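Local structure of uncharacterized protein YLR301W (Saccharomyces cerevisiae, 3RBY) at residues 179-184 against 236-241; 77-82 against 167-172; 131-134 against 139-142; 4-9 against 106-111. The protein is of unknown function and non-essential in yeast, but interacts with the protein HRR25 and may also interact with SEC72. All blocks are in the same frame, centred on the assembly; numbering follows the deposited sequence.

In the fold
The four contacts sample both antiparallel sheets of the chain and the seam between them. Contact 1 lies within the seven-stranded sheet; contact 2 joins that sheet to strand 80-81 at the margin of the ten-stranded one. Their centres are 9 Å apart; strand 176-183 of contact 1 and strand 166-173 of contact 2 are sheet neighbours, bonded from Phe180 N to Leu169 O over 2.9 Å. Contacts 3 and 4, with centres 10 Å apart, lie on the far side of the chain's centre from contact 1, where strand 124-132 runs between 4-12 and 108-114 and the second subunit packs. Contact 1 lies about 27 Å, centre to centre, from each of them. No active site is known; a triethylene glycol, probably from crystallisation, rests near Leu6 of contact 4.

Contact 1: residues 179-184 against 236-241; sequences GFLSQK and LNWEVI
Leu181 and Leu236 point their side chains at one another and meet tip to tip, CD1 of Leu181 standing 3.6 Å from CD1 of Leu236. The second methyl of Leu181 joins in, since its CD2 is 3.9 Å from the same Leu236 CD1, which is thus gripped by both branches of the opposing fork. Leu181 has CG anti to the backbone N (chi1 -179°), a setting that carries its fork away from its own strand and toward 236-241. Trp238 is turned differently. Its six-membered ring reaches back toward 179-184, with CZ2 lying 4.0 Å from Leu181 CD1 in an oblique approach. The far end of the indole meets backbone: Phe180 O sits at the ring edge, near its plane, 3.5 Å from Trp238 CH2. Within the seven-stranded antiparallel sheet, strands 166-173 and 156-161 intervene between the two touching strands, yet the axes of 179-183 and 236-241 approach to 11.6 Å and their directions differ by 132°. That geometry fits a strongly twisted and curled sheet of barrel-like character, in which side chains on one face can meet over the strands between. Val161 of strand 156-161 touches Leu181, Leu236 and Trp238 alike. The polar corner of the indole is satisfied elsewhere, NE1 of Trp238 being hydrogen-bonded to Lys217 O, which is likely to limit the ring's freedom to turn.

Contact 2: residues 77-82 against 167-172; sequences NFWLDT and DGLVIV
Trp79 sends its indole against Asp167, Gly168 and Leu169, three consecutive residues of one strand. From CA, the bond to CB already points toward 167-172, and CG lies anti to the backbone N (chi1 -178°), extending the ring system toward strand 166-173. The first atom to meet the strand is NE1, 3.8 Å from Asp167 OD2; this is proximity, not a hydrogen bond, and the carboxylate spends OD2 on a salt bridge with Lys184. Next round the ring, CZ2 of Trp79 comes 3.5 Å from the same OD2 and 3.8 Å from Asp167 CB. The carboxylate is inclined to the indole by 59°, so the two flat groups are not stacked. At the outer end, CH2 of Trp79 lies 3.7 Å from Gly168 O, while CZ3 is 3.8 Å from Leu169 CG, which abuts the ring edge in its plane. Replacing Trp79 by an alanine would probably open a gap beside Leu169 and deprive the aliphatic part of Asp167 of its apolar neighbour. The intact indole joins the two sheets. On its own side, Trp79 and Leu80 form a classic beta bulge opposite Ala56 of strand 51-57, shortly before helix 82-86, where Asp81 holds the N-cap position with a weak side-chain bond to Asn83 N; on the far side, the ring reaches strand 166-173, touches Lys160 of strand 156-161 and meets Phe180 of strand 176-183 edge-to-face.

Contact 3: residues 131-134 against 139-142; sequences QPVD and DLVI
Asp134 and Val141 supply the direct backbone bond of the contact: Asp134 N donates to Val141 O over 3.1 Å. The same oxygen also receives a CA-H...O approach from Val133, whose CA is 3.3 Å away. Beside this pair, the amide of Gln131 lies against Ile142, the two side chains crossing at about a right angle. Both branches of Ile142 take part, CG2 at 3.4 Å from Gln131 NE2 and CG1 at 3.4 Å from Gln131 CD. In the same shell, a water donates to Asp134 O and to Asp139 O, at 2.6 Å each, and accepts from Val141 N, tying three backbone groups together. Val133 and Ile142 form a single antiparallel bridge, a non-hydrogen-bonded pair, where the loop folds back on the preceding segment, flanked by the Asp134-Val141 bond and by one between Pro132 and Val143. A bend at chi2 (69°) brings NE2 of Gln131 back to Pro132 O, and the 2.9 Å hydrogen bond between them holds the amide in place. A leucine in place of Gln131 would probably leave that oxygen without its side-chain donor and alter the surface against which Ile142 packs. Backbone bonds from Gln131 to Lys7 and from Val133 to Leu5 anchor 131-134 to strand 4-12, while Ile142 packs on Leu140 of the second subunit and Asp139 forms a salt bridge with Arg137 of that subunit.

Contact 4: residues 4-9 against 106-111; sequences ALLKRL and GCVEET
Leu9 and Cys107 touch although the backbones of 4-9 and 106-111 stay apart, the nearest CA pair, Leu6 and Cys107, being 9.1 Å from each other, too far for direct strand pairing, because strand 124-132 is the sheet neighbour of both 4-12 and 108-114. Contact is therefore made by side chains that meet past this intervening strand. In the closer pair, the methyl CD1 of Leu9 lies 3.7 Å from SG of Cys107. The sulfur stands anti to the carbonyl carbon, beside the backbone N (chi1 -76°), which brings it to that methyl. The second pair is looser, with CD2 of Leu6 at 4.5 Å from CG2 of Val108. Charged groups lie nearby without bridging the two segments. Arg8 is engaged by Glu19 and Glu52 in salt bridges, and its NE stays 6.9 Å from Glu110 OE1, which is instead hydrogen-bonded to Trp130 NE1. Around the apolar pairs, Cys107 also touches Gln131 of the intervening strand, Leu9 packs on Leu9 of the second subunit, Val108 leans on Trp100, and a triethylene glycol, probably from the crystallisation liquor, lies close to Leu6. Hydrophobic and sulfur-methyl packing alone joins the two segments, so their cohesion rests on van der Waals fit, while the backbone bonds that connect 4-12 with 108-114 in the sheet run through strand 124-132, which lies between them.

Contact 1: residues 179-184 against 236-241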
loop_
_atom_site.group_PDB
_atom_site.type_symbol
_atom_site.label_atom_id
_atom_site.label_comp_id
_atom_site.label_asym_id
_atom_site.label_seq_id
_atom_site.Cartn_x
_atom_site.Cartn_y
_atom_site.Cartn_z
ATOM N N GLY A 179 13.134 -15.699 7.683
ATOM C CA GLY A 179 13.792 -16.988 7.690
ATOM C C GLY A 179 12.875 -18.157 8.019
ATOM O O GLY A 179 11.810 -17.984 8.627
ATOM N N PHE A 180 13.287 -19.355 7.603
ATOM C CA PHE A 180 12.642 -20.577 8.068
ATOM C C PHE A 180 13.675 -21.646 8.459
ATOM O O PHE A 180 14.852 -21.565 8.086
ATOM C CB PHE A 180 11.636 -21.109 7.041
ATOM C CG PHE A 180 12.217 -22.092 6.052
ATOM C CD1 PHE A 180 12.886 -21.650 4.909
ATOM C CD2 PHE A 180 12.072 -23.461 6.252
ATOM C CE1 PHE A 180 13.418 -22.555 3.989
ATOM C CE2 PHE A 180 12.598 -24.381 5.325
ATOM C CZ PHE A 180 13.271 -23.920 4.193
ATOM N N LEU A 181 13.229 -22.604 9.267
ATOM C CA LEU A 181 13.999 -23.803 9.609
ATOM C C LEU A 181 13.000 -24.942 9.784
ATOM O O LEU A 181 12.108 -24.864 10.624
ATOM C CB LEU A 181 14.823 -23.600 10.890
ATOM C CG LEU A 181 15.709 -24.770 11.359
ATOM C CD1 LEU A 181 16.689 -25.207 10.239
ATOM C CD2 LEU A 181 16.464 -24.424 12.652
ATOM N N SER A 182 13.119 -25.980 8.963
ATOM C CA SER A 182 12.207 -27.113 9.052
ATOM C C SER A 182 12.959 -28.432 9.260
ATOM O O SER A 182 14.085 -28.611 8.767
ATOM C CB SER A 182 11.327 -27.198 7.808
ATOM O OG SER A 182 12.089 -27.580 6.679
ATOM N N GLN A 183 12.339 -29.345 10.011
ATOM C CA GLN A 183 12.897 -30.680 10.208
ATOM C C GLN A 183 12.563 -31.567 9.022
ATOM O O GLN A 183 11.386 -31.758 8.707
ATOM C CB GLN A 183 12.336 -31.322 11.459
ATOM C CG GLN A 183 12.906 -30.780 12.732
ATOM C CD GLN A 183 12.195 -31.352 13.932
ATOM O OE1 GLN A 183 11.269 -32.155 13.789
ATOM N NE2 GLN A 183 12.622 -30.949 15.123
ATOM N N LYS A 184 13.591 -32.098 8.367
ATOM C CA LYS A 184 13.408 -32.911 7.169
ATOM C C LYS A 184 12.393 -34.033 7.363
ATOM O O LYS A 184 11.424 -34.140 6.612
ATOM C CB LYS A 184 14.748 -33.486 6.702
ATOM C CG LYS A 184 15.583 -32.517 5.884
ATOM C CD LYS A 184 16.283 -33.222 4.735
ATOM C CE LYS A 184 17.459 -32.408 4.224
ATOM N NZ LYS A 184 17.246 -31.942 2.827
ATOM N N LEU A 236 23.761 -25.920 14.794
ATOM C CA LEU A 236 23.274 -25.927 13.408
ATOM C C LEU A 236 24.146 -25.048 12.492
ATOM O O LEU A 236 24.359 -23.854 12.758
ATOM C CB LEU A 236 21.820 -25.474 13.335
ATOM C CG LEU A 236 20.823 -26.418 12.649
ATOM C CD1 LEU A 236 20.040 -25.688 11.589
ATOM C CD2 LEU A 236 21.487 -27.645 12.048
ATOM N N ASN A 237 24.658 -25.653 11.422
ATOM C CA ASN A 237 25.501 -24.941 10.464
ATOM C C ASN A 237 24.696 -24.338 9.323
ATOM O O ASN A 237 23.786 -24.966 8.776
ATOM C CB ASN A 237 26.580 -25.859 9.908
ATOM C CG ASN A 237 27.577 -26.286 10.964
ATOM O OD1 ASN A 237 27.594 -25.741 12.068
ATOM N ND2 ASN A 237 28.419 -27.259 10.631
ATOM N N TRP A 238 25.027 -23.102 8.990
ATOM C CA TRP A 238 24.462 -22.460 7.827
ATOM C C TRP A 238 25.616 -21.995 6.983
ATOM O O TRP A 238 26.677 -21.663 7.518
ATOM C CB TRP A 238 23.645 -21.242 8.229
ATOM C CG TRP A 238 22.503 -21.576 9.114
ATOM C CD1 TRP A 238 22.562 -22.025 10.410
ATOM C CD2 TRP A 238 21.117 -21.484 8.779
ATOM N NE1 TRP A 238 21.288 -22.228 10.894
ATOM C CE2 TRP A 238 20.382 -21.898 9.916
ATOM C CE3 TRP A 238 20.423 -21.096 7.630
ATOM C CZ2 TRP A 238 18.982 -21.924 9.934
ATOM C CZ3 TRP A 238 19.037 -21.130 7.639
ATOM C CH2 TRP A 238 18.328 -21.541 8.788
ATOM N N GLU A 239 25.393 -21.952 5.671
ATOM C CA GLU A 239 26.355 -21.392 4.735
ATOM C C GLU A 239 25.810 -20.072 4.187
ATOM O O GLU A 239 24.637 -19.985 3.802
ATOM C CB GLU A 239 26.602 -22.383 3.584
ATOM C CG GLU A 239 27.798 -22.027 2.699
ATOM C CD GLU A 239 27.814 -22.801 1.376
ATOM O OE1 GLU A 239 28.563 -22.384 0.451
ATOM O OE2 GLU A 239 27.069 -23.813 1.258
ATOM N N VAL A 240 26.647 -19.041 4.172
ATOM C CA VAL A 240 26.305 -17.784 3.507
ATOM C C VAL A 240 26.411 -17.987 1.998
ATOM O O VAL A 240 27.523 -18.010 1.452
ATOM C CB VAL A 240 27.285 -16.662 3.884
ATOM C CG1 VAL A 240 27.009 -15.422 3.023
ATOM C CG2 VAL A 240 27.201 -16.335 5.378
ATOM N N ILE A 241 25.282 -18.137 1.312
ATOM C CA ILE A 241 25.336 -18.407 -0.136
ATOM C C ILE A 241 25.213 -17.139 -0.981
ATOM O O ILE A 241 25.294 -17.174 -2.221
ATOM C CB ILE A 241 24.265 -19.422 -0.558
ATOM C CG1 ILE A 241 22.866 -18.808 -0.377
ATOM C CG2 ILE A 241 24.413 -20.708 0.250
ATOM C CD1 ILE A 241 21.702 -19.671 -0.920
#

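Contact 2: residues 77-82 against 167-172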
loop_
_atom_site.group_PDB
_atom_site.type_symbol
_atom_site.label_atom_id
_atom_site.label_comp_id
_atom_site.label_asym_id
_atom_site.label_seq_id
_atom_site.Cartn_x
_atom_site.Cartn_y
_atom_site.Cartn_z
ATOM N N ASN A 77 8.369 -23.815 -8.340
ATOM C CA ASN A 77 8.350 -25.138 -7.724
ATOM C C ASN A 77 8.952 -25.023 -6.333
ATOM O O ASN A 77 10.170 -25.150 -6.154
ATOM C CB ASN A 77 9.103 -26.167 -8.582
ATOM C CG ASN A 77 8.346 -26.518 -9.846
ATOM O OD1 ASN A 77 8.614 -25.960 -10.911
ATOM N ND2 ASN A 77 7.365 -27.420 -9.727
ATOM N N PHE A 78 8.096 -24.759 -5.354
ATOM C CA PHE A 78 8.559 -24.372 -4.022
ATOM C C PHE A 78 9.482 -25.379 -3.348
ATOM O O PHE A 78 9.311 -26.596 -3.463
ATOM C CB PHE A 78 7.352 -24.080 -3.125
ATOM C CG PHE A 78 6.445 -23.021 -3.685
ATOM C CD1 PHE A 78 5.153 -23.327 -4.092
ATOM C CD2 PHE A 78 6.906 -21.724 -3.848
ATOM C CE1 PHE A 78 4.325 -22.342 -4.624
ATOM C CE2 PHE A 78 6.090 -20.738 -4.382
ATOM C CZ PHE A 78 4.796 -21.047 -4.774
ATOM N N TRP A 79 10.475 -24.861 -2.644
ATOM C CA TRP A 79 11.311 -25.697 -1.787
ATOM C C TRP A 79 10.560 -25.932 -0.466
ATOM O O TRP A 79 10.227 -27.069 -0.105
ATOM C CB TRP A 79 12.646 -24.988 -1.537
ATOM C CG TRP A 79 13.610 -25.779 -0.715
ATOM C CD1 TRP A 79 13.668 -27.141 -0.595
ATOM C CD2 TRP A 79 14.645 -25.257 0.130
ATOM N NE1 TRP A 79 14.684 -27.494 0.265
ATOM C CE2 TRP A 79 15.300 -26.357 0.719
ATOM C CE3 TRP A 79 15.092 -23.966 0.428
ATOM C CZ2 TRP A 79 16.378 -26.205 1.595
ATOM C CZ3 TRP A 79 16.163 -23.815 1.295
ATOM C CH2 TRP A 79 16.793 -24.932 1.872
ATOM N N LEU A 80 10.303 -24.839 0.253
ATOM C CA LEU A 80 9.385 -24.855 1.389
ATOM C C LEU A 80 7.969 -24.597 0.887
ATOM O O LEU A 80 7.736 -23.622 0.175
ATOM C CB LEU A 80 9.767 -23.742 2.374
ATOM C CG LEU A 80 9.291 -23.729 3.831
ATOM C CD1 LEU A 80 8.872 -22.314 4.232
ATOM C CD2 LEU A 80 8.167 -24.719 4.083
ATOM N N ASP A 81 7.031 -25.468 1.253
ATOM C CA ASP A 81 5.598 -25.217 1.052
ATOM C C ASP A 81 4.827 -25.838 2.220
ATOM O O ASP A 81 4.611 -27.054 2.249
ATOM C CB ASP A 81 5.121 -25.811 -0.266
ATOM C CG ASP A 81 3.644 -25.566 -0.521
ATOM O OD1 ASP A 81 2.898 -25.288 0.448
ATOM O OD2 ASP A 81 3.221 -25.666 -1.699
ATOM N N THR A 82 4.424 -25.023 3.191
ATOM C CA THR A 82 3.825 -25.582 4.403
ATOM C C THR A 82 2.624 -26.480 4.092
ATOM O O THR A 82 2.305 -27.392 4.857
ATOM C CB THR A 82 3.434 -24.496 5.430
ATOM O OG1 THR A 82 2.545 -23.546 4.821
ATOM C CG2 THR A 82 4.680 -23.789 5.970
ATOM N N ASP A 167 16.016 -28.400 6.640
ATOM C CA ASP A 167 15.960 -27.396 5.588
ATOM C C ASP A 167 15.850 -26.007 6.227
ATOM O O ASP A 167 15.145 -25.836 7.225
ATOM C CB ASP A 167 14.767 -27.650 4.676
ATOM C CG ASP A 167 14.935 -28.893 3.832
ATOM O OD1 ASP A 167 13.918 -29.570 3.577
ATOM O OD2 ASP A 167 16.076 -29.188 3.427
ATOM N N GLY A 168 16.538 -25.018 5.658
ATOM C CA GLY A 168 16.492 -23.676 6.209
ATOM C C GLY A 168 17.075 -22.593 5.319
ATOM O O GLY A 168 18.091 -22.804 4.647
ATOM N N LEU A 169 16.439 -21.418 5.334
ATOM C CA LEU A 169 16.861 -20.278 4.524
ATOM C C LEU A 169 16.594 -19.010 5.321
ATOM O O LEU A 169 15.490 -18.817 5.841
ATOM C CB LEU A 169 16.018 -20.225 3.251
ATOM C CG LEU A 169 16.623 -20.070 1.853
ATOM C CD1 LEU A 169 15.862 -19.031 1.064
ATOM C CD2 LEU A 169 18.106 -19.753 1.893
ATOM N N VAL A 170 17.588 -18.139 5.420
ATOM C CA VAL A 170 17.363 -16.811 5.975
ATOM C C VAL A 170 17.737 -15.782 4.911
ATOM O O VAL A 170 18.806 -15.872 4.298
ATOM C CB VAL A 170 18.152 -16.597 7.283
ATOM C CG1 VAL A 170 18.029 -15.149 7.764
ATOM C CG2 VAL A 170 17.624 -17.531 8.345
ATOM N N ILE A 171 16.835 -14.839 4.655
ATOM C CA ILE A 171 17.056 -13.818 3.628
ATOM C C ILE A 171 17.046 -12.435 4.259
ATOM O O ILE A 171 16.035 -12.015 4.852
ATOM C CB ILE A 171 16.004 -13.909 2.491
ATOM C CG1 ILE A 171 16.164 -15.230 1.740
ATOM C CG2 ILE A 171 16.143 -12.719 1.537
ATOM C CD1 ILE A 171 15.101 -15.488 0.708
ATOM N N VAL A 172 18.187 -11.747 4.146
ATOM C CA VAL A 172 18.388 -10.436 4.747
ATOM C C VAL A 172 18.345 -9.340 3.667
ATOM O O VAL A 172 19.251 -9.243 2.822
ATOM C CB VAL A 172 19.753 -10.373 5.513
ATOM C CG1 VAL A 172 19.951 -9.021 6.199
ATOM C CG2 VAL A 172 19.850 -11.480 6.547
#

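Contact 3: residues 131-134 against 139-142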
loop_
_atom_site.group_PDB
_atom_site.type_symbol
_atom_site.label_atom_id
_atom_site.label_comp_id
_atom_site.label_asym_id
_atom_site.label_seq_id
_atom_site.Cartn_x
_atom_site.Cartn_y
_atom_site.Cartn_z
ATOM N N GLN A 131 2.823 -4.307 -2.843
ATOM C CA GLN A 131 3.429 -3.011 -2.648
ATOM C C GLN A 131 4.944 -3.141 -2.408
ATOM O O GLN A 131 5.375 -3.666 -1.376
ATOM C CB GLN A 131 2.785 -2.306 -1.452
ATOM C CG GLN A 131 3.464 -0.980 -1.135
ATOM C CD GLN A 131 3.200 0.060 -2.208
ATOM O OE1 GLN A 131 2.072 0.561 -2.324
ATOM N NE2 GLN A 131 4.224 0.382 -3.008
ATOM N N PRO A 132 5.755 -2.679 -3.370
ATOM C CA PRO A 132 7.200 -2.615 -3.120
ATOM C C PRO A 132 7.457 -1.582 -2.044
ATOM O O PRO A 132 6.875 -0.479 -2.053
ATOM C CB PRO A 132 7.782 -2.123 -4.457
ATOM C CG PRO A 132 6.690 -2.413 -5.484
ATOM C CD PRO A 132 5.395 -2.264 -4.739
ATOM N N VAL A 133 8.359 -1.929 -1.144
ATOM C CA VAL A 133 8.609 -1.143 0.042
ATOM C C VAL A 133 10.139 -0.950 0.164
ATOM O O VAL A 133 10.913 -1.688 -0.465
ATOM C CB VAL A 133 7.907 -1.867 1.233
ATOM C CG1 VAL A 133 8.879 -2.438 2.239
ATOM C CG2 VAL A 133 6.855 -0.970 1.880
ATOM N N ASP A 134 10.581 0.047 0.924
ATOM C CA ASP A 134 12.010 0.378 0.978
ATOM C C ASP A 134 12.656 -0.339 2.153
ATOM O O ASP A 134 12.440 0.034 3.315
ATOM C CB ASP A 134 12.219 1.890 1.099
ATOM C CG ASP A 134 13.696 2.278 1.236
ATOM O OD1 ASP A 134 14.528 1.398 1.548
ATOM O OD2 ASP A 134 14.025 3.472 1.045
ATOM N N ASP A 139 10.412 1.491 9.105
ATOM C CA ASP A 139 8.978 1.531 8.828
ATOM C C ASP A 139 8.676 0.964 7.432
ATOM O O ASP A 139 9.574 0.772 6.608
ATOM C CB ASP A 139 8.484 2.974 8.915
ATOM C CG ASP A 139 8.548 3.524 10.319
ATOM O OD1 ASP A 139 7.915 2.924 11.223
ATOM O OD2 ASP A 139 9.236 4.543 10.516
ATOM N N LEU A 140 7.395 0.730 7.169
ATOM C CA LEU A 140 6.948 0.290 5.856
ATOM C C LEU A 140 6.666 1.500 4.972
ATOM O O LEU A 140 5.563 2.043 4.987
ATOM C CB LEU A 140 5.685 -0.564 5.983
ATOM C CG LEU A 140 5.861 -2.082 5.925
ATOM C CD1 LEU A 140 7.028 -2.524 6.792
ATOM C CD2 LEU A 140 4.579 -2.779 6.350
ATOM N N VAL A 141 7.667 1.923 4.208
ATOM C CA VAL A 141 7.516 3.085 3.337
ATOM C C VAL A 141 7.337 2.681 1.877
ATOM O O VAL A 141 8.106 1.884 1.342
ATOM C CB VAL A 141 8.712 4.049 3.456
ATOM C CG1 VAL A 141 9.605 3.648 4.618
ATOM C CG2 VAL A 141 9.497 4.085 2.156
ATOM N N ILE A 142 6.316 3.243 1.239
ATOM C CA ILE A 142 6.019 2.947 -0.157
ATOM C C ILE A 142 7.104 3.487 -1.082
ATOM O O ILE A 142 7.637 4.573 -0.862
ATOM C CB ILE A 142 4.657 3.532 -0.575
ATOM C CG1 ILE A 142 3.519 2.683 -0.007
ATOM C CG2 ILE A 142 4.558 3.622 -2.089
ATOM C CD1 ILE A 142 2.267 3.471 0.307
HETATM O O HOH W 1 10.012 -0.033 4.185
#

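Contact 4: residues 4-9 against 106-111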
loop_
_atom_site.group_PDB
_atom_site.type_symbol
_atom_site.label_atom_id
_atom_site.label_comp_id
_atom_site.label_asym_id
_atom_site.label_seq_id
_atom_site.Cartn_x
_atom_site.Cartn_y
_atom_site.Cartn_z
ATOM N N ALA A 4 14.424 -7.124 -3.558
ATOM C CA ALA A 4 13.077 -6.596 -3.464
ATOM C C ALA A 4 12.398 -7.061 -2.179
ATOM O O ALA A 4 12.562 -8.220 -1.744
ATOM C CB ALA A 4 12.265 -7.004 -4.684
ATOM N N LEU A 5 11.645 -6.146 -1.575
ATOM C CA LEU A 5 10.820 -6.438 -0.409
ATOM C C LEU A 5 9.396 -6.005 -0.747
ATOM O O LEU A 5 9.132 -4.813 -0.898
ATOM C CB LEU A 5 11.310 -5.613 0.778
ATOM C CG LEU A 5 11.300 -6.174 2.204
ATOM C CD1 LEU A 5 11.008 -5.072 3.214
ATOM C CD2 LEU A 5 10.326 -7.312 2.367
ATOM N N LEU A 6 8.473 -6.951 -0.873
ATOM C CA LEU A 6 7.080 -6.591 -1.160
ATOM C C LEU A 6 6.084 -6.929 -0.040
ATOM O O LEU A 6 6.142 -8.002 0.567
ATOM C CB LEU A 6 6.623 -7.208 -2.480
ATOM C CG LEU A 6 7.572 -6.796 -3.610
ATOM C CD1 LEU A 6 8.590 -7.897 -3.826
ATOM C CD2 LEU A 6 6.819 -6.489 -4.907
ATOM N N LYS A 7 5.171 -5.993 0.216
ATOM C CA LYS A 7 4.139 -6.153 1.229
ATOM C C LYS A 7 2.839 -6.472 0.498
ATOM O O LYS A 7 2.461 -5.749 -0.438
ATOM C CB LYS A 7 4.002 -4.865 2.028
ATOM C CG LYS A 7 3.198 -4.999 3.310
ATOM C CD LYS A 7 1.704 -4.758 3.087
ATOM C CE LYS A 7 0.906 -5.209 4.328
ATOM N NZ LYS A 7 -0.572 -5.023 4.176
ATOM N N ARG A 8 2.174 -7.567 0.865
ATOM C CA ARG A 8 0.942 -7.903 0.160
ATOM C C ARG A 8 -0.195 -7.001 0.635
ATOM O O ARG A 8 -0.347 -6.780 1.838
ATOM C CB ARG A 8 0.562 -9.379 0.311
ATOM C CG ARG A 8 -0.617 -9.733 -0.571
ATOM C CD ARG A 8 -0.721 -11.206 -0.914
ATOM N NE ARG A 8 -0.975 -12.067 0.242
ATOM C CZ ARG A 8 -2.149 -12.177 0.841
ATOM N NH1 ARG A 8 -3.165 -11.449 0.403
ATOM N NH2 ARG A 8 -2.316 -12.988 1.884
ATOM N N LEU A 9 -0.971 -6.489 -0.326
ATOM C CA LEU A 9 -2.066 -5.541 -0.080
ATOM C C LEU A 9 -3.430 -6.213 -0.128
ATOM O O LEU A 9 -4.363 -5.775 0.547
ATOM C CB LEU A 9 -2.053 -4.417 -1.118
ATOM C CG LEU A 9 -0.808 -3.535 -1.119
ATOM C CD1 LEU A 9 -0.812 -2.583 -2.330
ATOM C CD2 LEU A 9 -0.704 -2.773 0.204
ATOM N N GLY A 106 3.149 1.870 -9.310
ATOM C CA GLY A 106 4.365 1.279 -8.769
ATOM C C GLY A 106 4.101 0.035 -7.929
ATOM O O GLY A 106 5.046 -0.587 -7.422
ATOM N N CYS A 107 2.822 -0.310 -7.757
ATOM C CA CYS A 107 2.440 -1.624 -7.235
ATOM C C CYS A 107 2.485 -2.660 -8.348
ATOM O O CYS A 107 2.663 -2.310 -9.526
ATOM C CB CYS A 107 1.020 -1.597 -6.655
ATOM S SG CYS A 107 0.942 -0.798 -5.054
ATOM N N VAL A 108 2.290 -3.925 -7.975
ATOM C CA VAL A 108 2.475 -5.037 -8.899
ATOM C C VAL A 108 1.361 -6.058 -8.738
ATOM O O VAL A 108 1.176 -6.633 -7.648
ATOM C CB VAL A 108 3.818 -5.762 -8.665
ATOM C CG1 VAL A 108 4.048 -6.840 -9.742
ATOM C CG2 VAL A 108 4.980 -4.771 -8.634
ATOM N N GLU A 109 0.625 -6.296 -9.818
ATOM C CA GLU A 109 -0.448 -7.290 -9.782
ATOM C C GLU A 109 0.098 -8.686 -10.108
ATOM O O GLU A 109 0.626 -8.912 -11.213
ATOM C CB GLU A 109 -1.561 -6.927 -10.780
ATOM C CG GLU A 109 -2.648 -8.011 -10.906
ATOM C CD GLU A 109 -3.579 -7.783 -12.088
ATOM O OE1 GLU A 109 -4.755 -7.431 -11.855
ATOM O OE2 GLU A 109 -3.139 -7.970 -13.247
ATOM N N GLU A 110 -0.034 -9.615 -9.161
ATOM C CA GLU A 110 0.286 -11.018 -9.426
ATOM C C GLU A 110 -1.003 -11.794 -9.700
ATOM O O GLU A 110 -1.949 -11.730 -8.913
ATOM C CB GLU A 110 1.022 -11.663 -8.243
ATOM C CG GLU A 110 1.199 -13.171 -8.385
ATOM C CD GLU A 110 1.537 -13.864 -7.068
ATOM O OE1 GLU A 110 1.598 -13.181 -6.012
ATOM O OE2 GLU A 110 1.735 -15.102 -7.085
ATOM N N THR A 111 -1.037 -12.528 -10.810
ATOM C CA THR A 111 -2.197 -13.354 -11.133
ATOM C C THR A 111 -1.769 -14.772 -11.477
ATOM O O THR A 111 -0.598 -15.019 -11.800
ATOM C CB THR A 111 -2.985 -12.790 -12.324
ATOM O OG1 THR A 111 -2.115 -12.676 -13.461
ATOM C CG2 THR A 111 -3.553 -11.434 -11.972
#